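Local coordinates for putative uncharacterized protein (Bacteroides vulgatus, PDB 4F7A), which probably binds mucin O-glycans at the outer membrane as a SusD/RagB-family nutrient-binding lipoprotein, at residues I279-N284 / W371-A376; S269-Y274 / K427-W432; E26-G31 / P95-S100; K20-F25 / K111-A116. All coordinates share one frame; numbering follows the deposited sequence. Where two conformers were deposited one is given.

Contact 1: residues I279-N284 / W371-A376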
# COMPACT_ATOMS: atom_id res chain seq x y z
N ILE A 279 11.04 4.04 -15.87
CA ILE A 279 10.78 5.47 -15.71
C ILE A 279 9.73 5.99 -16.74
O ILE A 279 8.81 6.72 -16.37
CB ILE A 279 12.10 6.30 -15.73
CG1 ILE A 279 11.85 7.71 -15.17
CG2 ILE A 279 12.73 6.34 -17.11
CD1 ILE A 279 13.14 8.53 -14.87
N SER A 280 9.85 5.60 -18.00
CA SER A 280 8.97 6.13 -19.06
C SER A 280 7.66 5.36 -19.12
O SER A 280 6.71 5.78 -19.77
CB SER A 280 9.65 6.09 -20.44
OG SER A 280 9.83 4.77 -20.93
N ILE A 281 7.62 4.22 -18.44
CA ILE A 281 6.39 3.43 -18.28
C ILE A 281 5.50 4.04 -17.20
O ILE A 281 4.28 4.21 -17.38
CB ILE A 281 6.69 1.96 -17.96
CG1 ILE A 281 7.52 1.32 -19.08
CG2 ILE A 281 5.35 1.17 -17.76
CD1 ILE A 281 8.08 -0.12 -18.71
N TYR A 282 6.13 4.42 -16.10
CA TYR A 282 5.42 5.05 -15.00
C TYR A 282 5.01 6.52 -15.27
O TYR A 282 3.91 6.92 -14.91
CB TYR A 282 6.29 5.03 -13.75
CG TYR A 282 6.53 3.68 -13.06
CD1 TYR A 282 6.28 2.46 -13.69
CD2 TYR A 282 7.11 3.64 -11.80
CE1 TYR A 282 6.52 1.25 -13.05
CE2 TYR A 282 7.38 2.44 -11.17
CZ TYR A 282 7.06 1.24 -11.79
OH TYR A 282 7.32 0.04 -11.16
N TYR A 283 5.93 7.29 -15.83
CA TYR A 283 5.76 8.74 -15.99
C TYR A 283 6.14 9.20 -17.39
O TYR A 283 6.69 8.44 -18.20
CB TYR A 283 6.59 9.49 -14.95
CG TYR A 283 6.22 9.16 -13.51
CD1 TYR A 283 5.17 9.80 -12.87
CD2 TYR A 283 6.93 8.20 -12.80
CE1 TYR A 283 4.82 9.47 -11.55
CE2 TYR A 283 6.60 7.89 -11.47
CZ TYR A 283 5.56 8.52 -10.86
OH TYR A 283 5.26 8.21 -9.54
N ASN A 284 5.84 10.46 -17.67
CA ASN A 284 6.21 11.13 -18.92
C ASN A 284 7.26 12.19 -18.60
O ASN A 284 7.29 12.72 -17.49
CB ASN A 284 5.00 11.83 -19.53
CG ASN A 284 3.95 10.85 -20.09
OD1 ASN A 284 4.24 9.68 -20.32
ND2 ASN A 284 2.73 11.35 -20.30
N TRP A 371 5.71 -4.93 -16.12
CA TRP A 371 5.56 -3.65 -16.80
C TRP A 371 6.00 -3.67 -18.25
O TRP A 371 5.82 -2.69 -18.95
CB TRP A 371 6.32 -2.56 -16.03
CG TRP A 371 5.72 -2.28 -14.69
CD1 TRP A 371 6.22 -2.63 -13.48
CD2 TRP A 371 4.46 -1.65 -14.44
NE1 TRP A 371 5.36 -2.25 -12.49
CE2 TRP A 371 4.27 -1.65 -13.05
CE3 TRP A 371 3.47 -1.11 -15.26
CZ2 TRP A 371 3.14 -1.08 -12.44
CZ3 TRP A 371 2.34 -0.55 -14.66
CH2 TRP A 371 2.20 -0.54 -13.25
N GLY A 372 6.58 -4.77 -18.70
CA GLY A 372 7.09 -4.88 -20.08
C GLY A 372 8.42 -4.14 -20.27
O GLY A 372 8.73 -3.66 -21.36
N ALA A 373 9.21 -4.06 -19.21
CA ALA A 373 10.46 -3.29 -19.23
C ALA A 373 11.65 -4.11 -19.70
O ALA A 373 12.78 -3.60 -19.79
CB ALA A 373 10.73 -2.69 -17.84
N GLY A 374 11.41 -5.38 -20.02
CA GLY A 374 12.46 -6.25 -20.55
C GLY A 374 13.17 -7.03 -19.46
O GLY A 374 12.61 -7.35 -18.40
N ASP A 375 14.42 -7.37 -19.76
CA ASP A 375 15.24 -8.20 -18.88
C ASP A 375 16.04 -7.30 -17.91
O ASP A 375 16.52 -6.22 -18.29
CB ASP A 375 16.19 -9.07 -19.72
CG ASP A 375 17.01 -10.02 -18.88
OD1 ASP A 375 16.50 -11.12 -18.56
OD2 ASP A 375 18.18 -9.66 -18.55
N ALA A 376 16.17 -7.75 -16.67
CA ALA A 376 16.81 -6.92 -15.61
C ALA A 376 18.29 -7.28 -15.34
O ALA A 376 18.91 -6.72 -14.45
CB ALA A 376 16.00 -7.04 -14.30

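Contact 2: residues S269-Y274 / K427-W432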
# COMPACT_ATOMS: atom_id res chain seq x y z
N SER A 269 14.38 11.09 -8.44
CA SER A 269 15.77 10.86 -8.03
C SER A 269 16.22 9.41 -8.26
O SER A 269 17.28 9.18 -8.85
CB SER A 269 15.97 11.23 -6.56
OG SER A 269 17.25 10.82 -6.13
N VAL A 270 15.40 8.47 -7.80
CA VAL A 270 15.70 7.06 -7.89
C VAL A 270 15.69 6.57 -9.35
O VAL A 270 16.64 5.96 -9.81
CB VAL A 270 14.74 6.22 -6.98
CG1 VAL A 270 14.89 4.75 -7.27
CG2 VAL A 270 15.00 6.54 -5.51
N LEU A 271 14.61 6.81 -10.06
CA LEU A 271 14.48 6.24 -11.38
C LEU A 271 15.46 6.88 -12.38
O LEU A 271 16.00 6.19 -13.24
CB LEU A 271 13.03 6.32 -11.84
CG LEU A 271 11.98 5.50 -11.06
CD1 LEU A 271 10.56 5.70 -11.67
CD2 LEU A 271 12.32 4.04 -11.01
N ASN A 272 15.71 8.19 -12.25
CA ASN A 272 16.73 8.83 -13.10
C ASN A 272 18.13 8.29 -12.79
O ASN A 272 18.87 7.93 -13.70
CB ASN A 272 16.77 10.35 -12.93
CG ASN A 272 15.66 11.06 -13.69
OD1 ASN A 272 15.46 10.80 -14.87
ND2 ASN A 272 14.99 12.01 -13.03
N GLY A 273 18.50 8.25 -11.53
CA GLY A 273 19.86 7.83 -11.18
C GLY A 273 20.15 6.37 -11.50
O GLY A 273 21.26 6.02 -11.89
N TYR A 274 19.15 5.51 -11.34
CA TYR A 274 19.27 4.10 -11.69
C TYR A 274 19.13 3.83 -13.20
O TYR A 274 19.26 2.69 -13.64
CB TYR A 274 18.22 3.29 -10.93
CG TYR A 274 18.43 3.09 -9.44
CD1 TYR A 274 19.62 3.42 -8.81
CD2 TYR A 274 17.42 2.53 -8.66
CE1 TYR A 274 19.79 3.22 -7.45
CE2 TYR A 274 17.57 2.33 -7.31
CZ TYR A 274 18.79 2.66 -6.71
OH TYR A 274 18.98 2.43 -5.38
N LYS A 427 11.52 -2.89 -3.78
CA LYS A 427 10.12 -3.23 -3.53
C LYS A 427 9.25 -1.99 -3.74
O LYS A 427 8.14 -2.07 -4.27
CB LYS A 427 9.93 -3.81 -2.14
CG LYS A 427 8.52 -4.36 -1.85
CD LYS A 427 8.44 -5.16 -0.54
CE LYS A 427 8.62 -4.30 0.68
NZ LYS A 427 8.30 -5.04 1.91
N TRP A 428 9.73 -0.85 -3.27
CA TRP A 428 9.00 0.43 -3.41
C TRP A 428 8.81 0.79 -4.89
O TRP A 428 7.70 1.19 -5.32
CB TRP A 428 9.75 1.49 -2.64
CG TRP A 428 9.28 2.91 -2.67
CD1 TRP A 428 8.37 3.50 -1.83
CD2 TRP A 428 9.81 3.95 -3.47
NE1 TRP A 428 8.28 4.86 -2.10
CE2 TRP A 428 9.17 5.16 -3.10
CE3 TRP A 428 10.78 4.00 -4.47
CZ2 TRP A 428 9.45 6.36 -3.71
CZ3 TRP A 428 11.08 5.21 -5.06
CH2 TRP A 428 10.41 6.37 -4.68
N ILE A 429 9.84 0.62 -5.70
CA ILE A 429 9.66 0.81 -7.14
C ILE A 429 8.58 -0.16 -7.68
O ILE A 429 7.69 0.23 -8.44
CB ILE A 429 10.97 0.68 -7.97
CG1 ILE A 429 12.03 1.68 -7.51
CG2 ILE A 429 10.67 0.91 -9.45
CD1 ILE A 429 13.50 1.39 -8.07
N ALA A 430 8.64 -1.41 -7.21
CA ALA A 430 7.81 -2.49 -7.71
C ALA A 430 6.36 -2.44 -7.25
O ALA A 430 5.50 -2.99 -7.92
CB ALA A 430 8.43 -3.86 -7.32
N CYS A 431 6.09 -1.76 -6.12
CA CYS A 431 4.71 -1.64 -5.61
C CYS A 431 3.91 -0.52 -6.28
O CYS A 431 2.71 -0.40 -6.04
CB CYS A 431 4.72 -1.42 -4.09
SG CYS A 431 5.07 -2.94 -3.16
N TRP A 432 4.59 0.29 -7.10
CA TRP A 432 3.99 1.43 -7.78
C TRP A 432 2.81 0.95 -8.64
O TRP A 432 2.93 -0.09 -9.30
CB TRP A 432 5.05 2.11 -8.66
CG TRP A 432 4.63 3.39 -9.32
CD1 TRP A 432 4.84 4.65 -8.85
CD2 TRP A 432 3.90 3.53 -10.54
NE1 TRP A 432 4.29 5.56 -9.70
CE2 TRP A 432 3.72 4.90 -10.76
CE3 TRP A 432 3.41 2.62 -11.50
CZ2 TRP A 432 3.07 5.40 -11.89
CZ3 TRP A 432 2.76 3.13 -12.60
CH2 TRP A 432 2.59 4.50 -12.78

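Contact 3: residues E26-G31 / P95-S100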
# COMPACT_ATOMS: atom_id res chain seq x y z
N GLU A 26 -18.81 -7.64 -4.72
CA GLU A 26 -18.60 -6.54 -5.64
C GLU A 26 -18.29 -5.25 -4.87
O GLU A 26 -17.36 -4.52 -5.21
CB GLU A 26 -19.83 -6.35 -6.51
CG GLU A 26 -19.70 -5.17 -7.43
CD GLU A 26 -20.93 -4.93 -8.32
OE1 GLU A 26 -21.87 -5.74 -8.31
OE2 GLU A 26 -20.92 -3.90 -9.03
N THR A 27 -19.09 -4.95 -3.86
CA THR A 27 -18.85 -3.76 -3.03
C THR A 27 -17.50 -3.82 -2.31
O THR A 27 -16.75 -2.83 -2.26
CB THR A 27 -19.98 -3.60 -2.02
OG1 THR A 27 -21.20 -3.42 -2.74
CG2 THR A 27 -19.76 -2.40 -1.08
N ILE A 28 -17.17 -4.98 -1.75
CA ILE A 28 -15.91 -5.11 -1.01
C ILE A 28 -14.71 -4.90 -1.94
O ILE A 28 -13.80 -4.14 -1.62
CB ILE A 28 -15.78 -6.49 -0.32
CG1 ILE A 28 -16.86 -6.66 0.76
CG2 ILE A 28 -14.38 -6.64 0.33
CD1 ILE A 28 -17.14 -8.13 1.15
N GLN A 29 -14.71 -5.59 -3.08
CA GLN A 29 -13.58 -5.49 -4.01
C GLN A 29 -13.43 -4.08 -4.63
O GLN A 29 -12.31 -3.59 -4.84
CB GLN A 29 -13.66 -6.60 -5.06
CG GLN A 29 -13.19 -7.93 -4.44
CD GLN A 29 -13.48 -9.13 -5.28
OE1 GLN A 29 -12.56 -9.71 -5.90
NE2 GLN A 29 -14.76 -9.51 -5.36
N LYS A 30 -14.54 -3.39 -4.85
CA LYS A 30 -14.49 -2.00 -5.32
C LYS A 30 -14.05 -1.03 -4.23
O LYS A 30 -13.67 0.09 -4.52
CB LYS A 30 -15.86 -1.55 -5.83
CG LYS A 30 -16.26 -2.26 -7.11
CD LYS A 30 -17.56 -1.70 -7.67
CE LYS A 30 -17.89 -2.32 -9.03
NZ LYS A 30 -19.23 -1.95 -9.57
N GLY A 31 -14.10 -1.47 -2.98
CA GLY A 31 -13.92 -0.60 -1.84
C GLY A 31 -12.54 -0.65 -1.20
O GLY A 31 -12.29 0.06 -0.24
N PRO A 95 -18.70 -2.87 6.86
CA PRO A 95 -19.94 -3.52 7.30
C PRO A 95 -20.42 -4.60 6.32
O PRO A 95 -21.04 -5.59 6.75
CB PRO A 95 -20.95 -2.38 7.40
CG PRO A 95 -20.16 -1.11 7.26
CD PRO A 95 -18.78 -1.41 6.82
N VAL A 96 -20.10 -4.42 5.04
CA VAL A 96 -20.40 -5.43 4.03
C VAL A 96 -19.51 -6.66 4.16
O VAL A 96 -20.00 -7.78 4.01
CB VAL A 96 -20.34 -4.83 2.60
CG1 VAL A 96 -20.66 -5.89 1.56
CG2 VAL A 96 -21.34 -3.65 2.50
N ALA A 97 -18.22 -6.47 4.45
CA ALA A 97 -17.33 -7.60 4.67
C ALA A 97 -17.77 -8.39 5.89
O ALA A 97 -17.68 -9.63 5.91
CB ALA A 97 -15.88 -7.14 4.87
N HIS A 98 -18.24 -7.67 6.91
CA HIS A 98 -18.74 -8.33 8.12
C HIS A 98 -20.03 -9.11 7.82
O HIS A 98 -20.16 -10.28 8.21
CB HIS A 98 -18.95 -7.31 9.22
CG HIS A 98 -19.41 -7.92 10.50
ND1 HIS A 98 -18.57 -8.68 11.29
CD2 HIS A 98 -20.62 -7.92 11.11
CE1 HIS A 98 -19.25 -9.12 12.34
NE2 HIS A 98 -20.49 -8.66 12.26
N LYS A 99 -20.99 -8.47 7.12
CA LYS A 99 -22.21 -9.17 6.70
C LYS A 99 -21.88 -10.42 5.89
O LYS A 99 -22.46 -11.48 6.09
CB LYS A 99 -23.13 -8.26 5.87
CG LYS A 99 -24.45 -8.91 5.47
N SER A 100 -20.91 -10.31 4.99
CA SER A 100 -20.55 -11.44 4.14
C SER A 100 -19.97 -12.57 4.99
O SER A 100 -20.22 -13.75 4.71
CB SER A 100 -19.56 -11.02 3.04
OG SER A 100 -19.32 -12.08 2.15

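Contact 4: residues K20-F25 / K111-A116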
# COMPACT_ATOMS: atom_id res chain seq x y z
N LYS A 20 -27.97 -12.82 -2.78
CA LYS A 20 -27.60 -13.06 -1.39
C LYS A 20 -26.10 -12.83 -1.21
O LYS A 20 -25.72 -12.05 -0.35
CB LYS A 20 -28.00 -14.47 -0.93
CG LYS A 20 -27.92 -14.69 0.60
CD LYS A 20 -28.46 -16.07 1.02
CE LYS A 20 -27.93 -16.54 2.38
NZ LYS A 20 -28.49 -15.77 3.52
N TYR A 21 -25.27 -13.45 -2.04
CA TYR A 21 -23.80 -13.47 -1.81
C TYR A 21 -22.94 -12.62 -2.71
O TYR A 21 -21.98 -11.99 -2.25
CB TYR A 21 -23.25 -14.88 -1.96
CG TYR A 21 -23.90 -15.86 -1.03
CD1 TYR A 21 -23.59 -15.87 0.33
CD2 TYR A 21 -24.81 -16.79 -1.51
CE1 TYR A 21 -24.19 -16.75 1.18
CE2 TYR A 21 -25.42 -17.68 -0.66
CZ TYR A 21 -25.09 -17.66 0.68
OH TYR A 21 -25.70 -18.55 1.51
N THR A 22 -23.24 -12.60 -4.01
CA THR A 22 -22.28 -12.07 -4.97
C THR A 22 -22.15 -10.55 -4.92
O THR A 22 -21.04 -10.02 -5.06
CB THR A 22 -22.60 -12.60 -6.41
OG1 THR A 22 -22.40 -14.02 -6.45
CG2 THR A 22 -21.70 -11.95 -7.43
N THR A 23 -23.26 -9.85 -4.70
CA THR A 23 -23.24 -8.38 -4.64
C THR A 23 -22.32 -7.85 -3.54
O THR A 23 -21.62 -6.84 -3.74
CB THR A 23 -24.66 -7.78 -4.43
OG1 THR A 23 -25.49 -8.11 -5.56
CG2 THR A 23 -24.59 -6.26 -4.26
N ASN A 24 -22.30 -8.51 -2.39
CA ASN A 24 -21.40 -8.11 -1.31
C ASN A 24 -19.93 -8.13 -1.77
O ASN A 24 -19.16 -7.23 -1.43
CB ASN A 24 -21.53 -9.04 -0.06
CG ASN A 24 -22.87 -8.89 0.66
OD1 ASN A 24 -23.50 -7.84 0.63
ND2 ASN A 24 -23.31 -9.97 1.30
N PHE A 25 -19.56 -9.14 -2.53
CA PHE A 25 -18.21 -9.26 -3.03
C PHE A 25 -17.83 -8.13 -3.97
O PHE A 25 -16.68 -7.71 -4.00
CB PHE A 25 -18.01 -10.60 -3.72
CG PHE A 25 -17.81 -11.72 -2.74
CD1 PHE A 25 -16.57 -11.94 -2.18
CD2 PHE A 25 -18.87 -12.50 -2.36
CE1 PHE A 25 -16.38 -12.96 -1.25
CE2 PHE A 25 -18.71 -13.51 -1.43
CZ PHE A 25 -17.44 -13.75 -0.89
N LYS A 111 -18.07 -22.58 1.74
CA LYS A 111 -16.79 -22.49 2.44
C LYS A 111 -15.78 -21.66 1.66
O LYS A 111 -14.97 -20.93 2.27
CB LYS A 111 -16.22 -23.87 2.70
CG LYS A 111 -17.06 -24.69 3.68
CD LYS A 111 -16.43 -26.06 3.93
CE LYS A 111 -17.28 -26.90 4.86
NZ LYS A 111 -18.46 -27.50 4.15
N HIS A 112 -15.80 -21.79 0.33
CA HIS A 112 -14.96 -20.98 -0.54
C HIS A 112 -15.28 -19.48 -0.46
O HIS A 112 -14.36 -18.65 -0.41
CB HIS A 112 -14.97 -21.49 -1.99
CG HIS A 112 -16.31 -21.53 -2.66
ND1 HIS A 112 -17.49 -21.80 -1.99
CD2 HIS A 112 -16.65 -21.41 -3.97
CE1 HIS A 112 -18.49 -21.82 -2.85
NE2 HIS A 112 -18.02 -21.58 -4.06
N PHE A 113 -16.57 -19.12 -0.43
CA PHE A 113 -16.95 -17.70 -0.32
C PHE A 113 -16.60 -17.14 1.05
O PHE A 113 -16.24 -15.97 1.20
CB PHE A 113 -18.46 -17.52 -0.54
CG PHE A 113 -18.91 -17.51 -2.01
CD1 PHE A 113 -18.19 -18.18 -3.01
CD2 PHE A 113 -20.11 -16.89 -2.36
CE1 PHE A 113 -18.64 -18.20 -4.32
CE2 PHE A 113 -20.57 -16.90 -3.68
CZ PHE A 113 -19.84 -17.56 -4.66
N TYR A 114 -16.74 -17.98 2.08
CA TYR A 114 -16.30 -17.65 3.45
C TYR A 114 -14.81 -17.36 3.47
O TYR A 114 -14.38 -16.29 3.92
CB TYR A 114 -16.64 -18.81 4.40
CG TYR A 114 -16.10 -18.63 5.81
CD1 TYR A 114 -16.36 -17.47 6.56
CD2 TYR A 114 -15.35 -19.63 6.42
CE1 TYR A 114 -15.86 -17.33 7.88
CE2 TYR A 114 -14.85 -19.49 7.71
CZ TYR A 114 -15.10 -18.33 8.43
OH TYR A 114 -14.61 -18.22 9.72
N GLY A 115 -14.01 -18.27 2.94
CA GLY A 115 -12.56 -18.03 2.83
C GLY A 115 -12.20 -16.74 2.11
O GLY A 115 -11.40 -15.95 2.60
N ALA A 116 -12.80 -16.53 0.95
CA ALA A 116 -12.56 -15.32 0.17
C ALA A 116 -12.95 -14.04 0.92
O ALA A 116 -12.25 -13.04 0.85
CB ALA A 116 -13.32 -15.42 -1.20

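Contact 1: residues I279-N284 / W371-A376
Y282 OH, which lies by the indole of W371, is hydrogen-bonded to the backbone O of I429. The indole nitrogen of W371 lies close to the same hydroxyl, with NE1 3.3 Å from Y282 OH, but the angle is too poor for a bond. The two residues meet instead as an edge-to-face aromatic pair. The edge of the Y282 ring is set against one face of the indole, and the planes make 67°. CE1 does the touching, 3.7 Å from W371 CE2. The centroids of the phenol ring and the five-membered ring of W371 are 5.0 Å apart. I281 divides its two branches over the other half of the contact. Its CG2 is anti to the backbone N and sits 3.9 Å from W371 CE3. The other branch is extended (chi2 170°) and carries CD1 to the residues W371-A373, where helix 356-371 ends in a Schellman motif with G372 at positive phi. There I281 CD1 approaches W371 O at 3.4 Å and A373 CB at 3.8 Å. Helix 279-282 therefore rests against the end of helix 356-371. Y282 also stacks on W432 and touches L271 of helix 265-273. Y283 packs on M263 of strand 262-263.

Contact 2: residues S269-Y274 / K427-W432
The Y274 and W428 rings flank the apolar cluster between these two helices. At the edge of Y274, near the ring plane, lies the I429 methyl CD1, 4.1 Å from Y274 CD2. The W428 indole presents its six-membered end to V270, with CZ3 4.2 Å from V270 CG2. Elsewhere the W428 ring meets Y60, with the planes at about 45°. Both rings are also fixed by their polar groups: Y274 OH is hydrogen-bonded to T406 O and W428 NE1 to S58 O. Between them I429 points toward helix 265-273 and uses both branches. CD1, at the end of an extended chain, meets V270 CG1 at 3.7 Å. CG2, anti to the backbone N, meets L271 CD2 at 3.9 Å. L271 and I429 lie alongside each other, pointing opposite ways. V270 is split too, one methyl going to I429 and the other to W428. All five are buried, forming an apolar helix junction of the TPR-like fold. The helix axes cross at -101°, close to a right angle, and come no closer than 11.9 Å, so the side chains bridge the gap. L271 also packs on Y282 of helix 279-282. A430 and K427 of helix 416-431 touch helix 334-346.

Contact 3: residues E26-G31 / P95-S100
Two helices of the TPR-like fold pack here, helix 15-30 and helix 84-104. They run roughly antiparallel, with 138° between their directions and a closest axis approach of 9.3 Å. The meeting across them is apolar and centres on I28. Its CG1 is anti to the carbonyl carbon (chi1 -65°), which sends the longer branch toward the other helix. CG1 touches V96 CG1 at 4.0 Å, and CD1 ends over the backbone of A97, 3.6 Å from its CA. The small A97 side chain permits this close approach; its CB is 4.1 Å from I28 CD1. Beside it the methyls T27 CG2 and V96 CG2 meet at 4.1 Å. An alanine at position I28 lacks this branch and would probably open a gap over A97 and leave V96 CG1 without its packing partner. The charged interaction is local to helix 15-30. K30 NZ forms a salt bridge with E26 OE2 at 2.6 Å, one turn back, and also bonds to K246 O. E26 OE2 takes it on its anti lone pair, the one away from OE1. I28 itself reaches L120 of helix 111-132, so a third helix lines the junction. At its edge S100 CB lies 4.2 Å from I28 CD1, while S100 OG is hydrogen-bonded to T117 OG1.

Contact 4: residues K20-F25 / K111-A116
F25 reaches from helix 15-30 to F113 and A116 of helix 111-132 and carries much of this contact. From CB the ring leaves with CG anti to the carbonyl carbon (chi1 -78°), which directs it at the other helix. The two sides of the ring then find different partners. CE1 meets the methyl of A116, with CB at 3.9 Å. CE2 meets the F113 ring, 3.8 Å from CD2. At the tip, CZ comes to 3.3 Å from F113 O, which lies at the ring edge and in its plane. The carbonyl is hydrogen-bonded to T117 OG1. The F25 and F113 rings are oblique to each other, with planes at 73° and centroids 5.3 Å apart. F113 has a further neighbour in Y21, whose CB sits in the plane of the F113 ring at its edge, 3.7 Å from CD2. The far end of Y21 turns away from F113. Y110 meets both the Y21 and the F113 rings. F25 also touches L120 and T117, so the ring is embedded in the helix interface. Replacing F25 by an alanine would probably leave a gap between the helices and the F113 ring short of support on that side. The helices run nearly parallel, at 20°, with axes 11.7 Å apart at their closest. Near-parallel helices, with helix 84-104 packed against both, are consistent with the TPR-like helical scaffold of SusD-family proteins.

In the fold
The four contacts form two pairs. Contacts 3 and 4 share helix 15-30, and their centres are 9 Å apart. Their partner helices, 84-104 and 111-132, follow each other in the chain, and contact 3 is nested inside the loop closed by contact 4. Contacts 1 and 2 touch, with centres 10 Å apart. Helix 265-273 precedes helix 279-282, and contact 1 is nested inside contact 2. Hydrogen bonds between Y283 and W432 and between Y282 and I429 probably tie the pair together. The first pair closes before the second opens. Contacts 2 and 3, 33 Å apart centre to centre, lie on opposite sides of the chain's centre, so the pairs mark separate regions of helix packing.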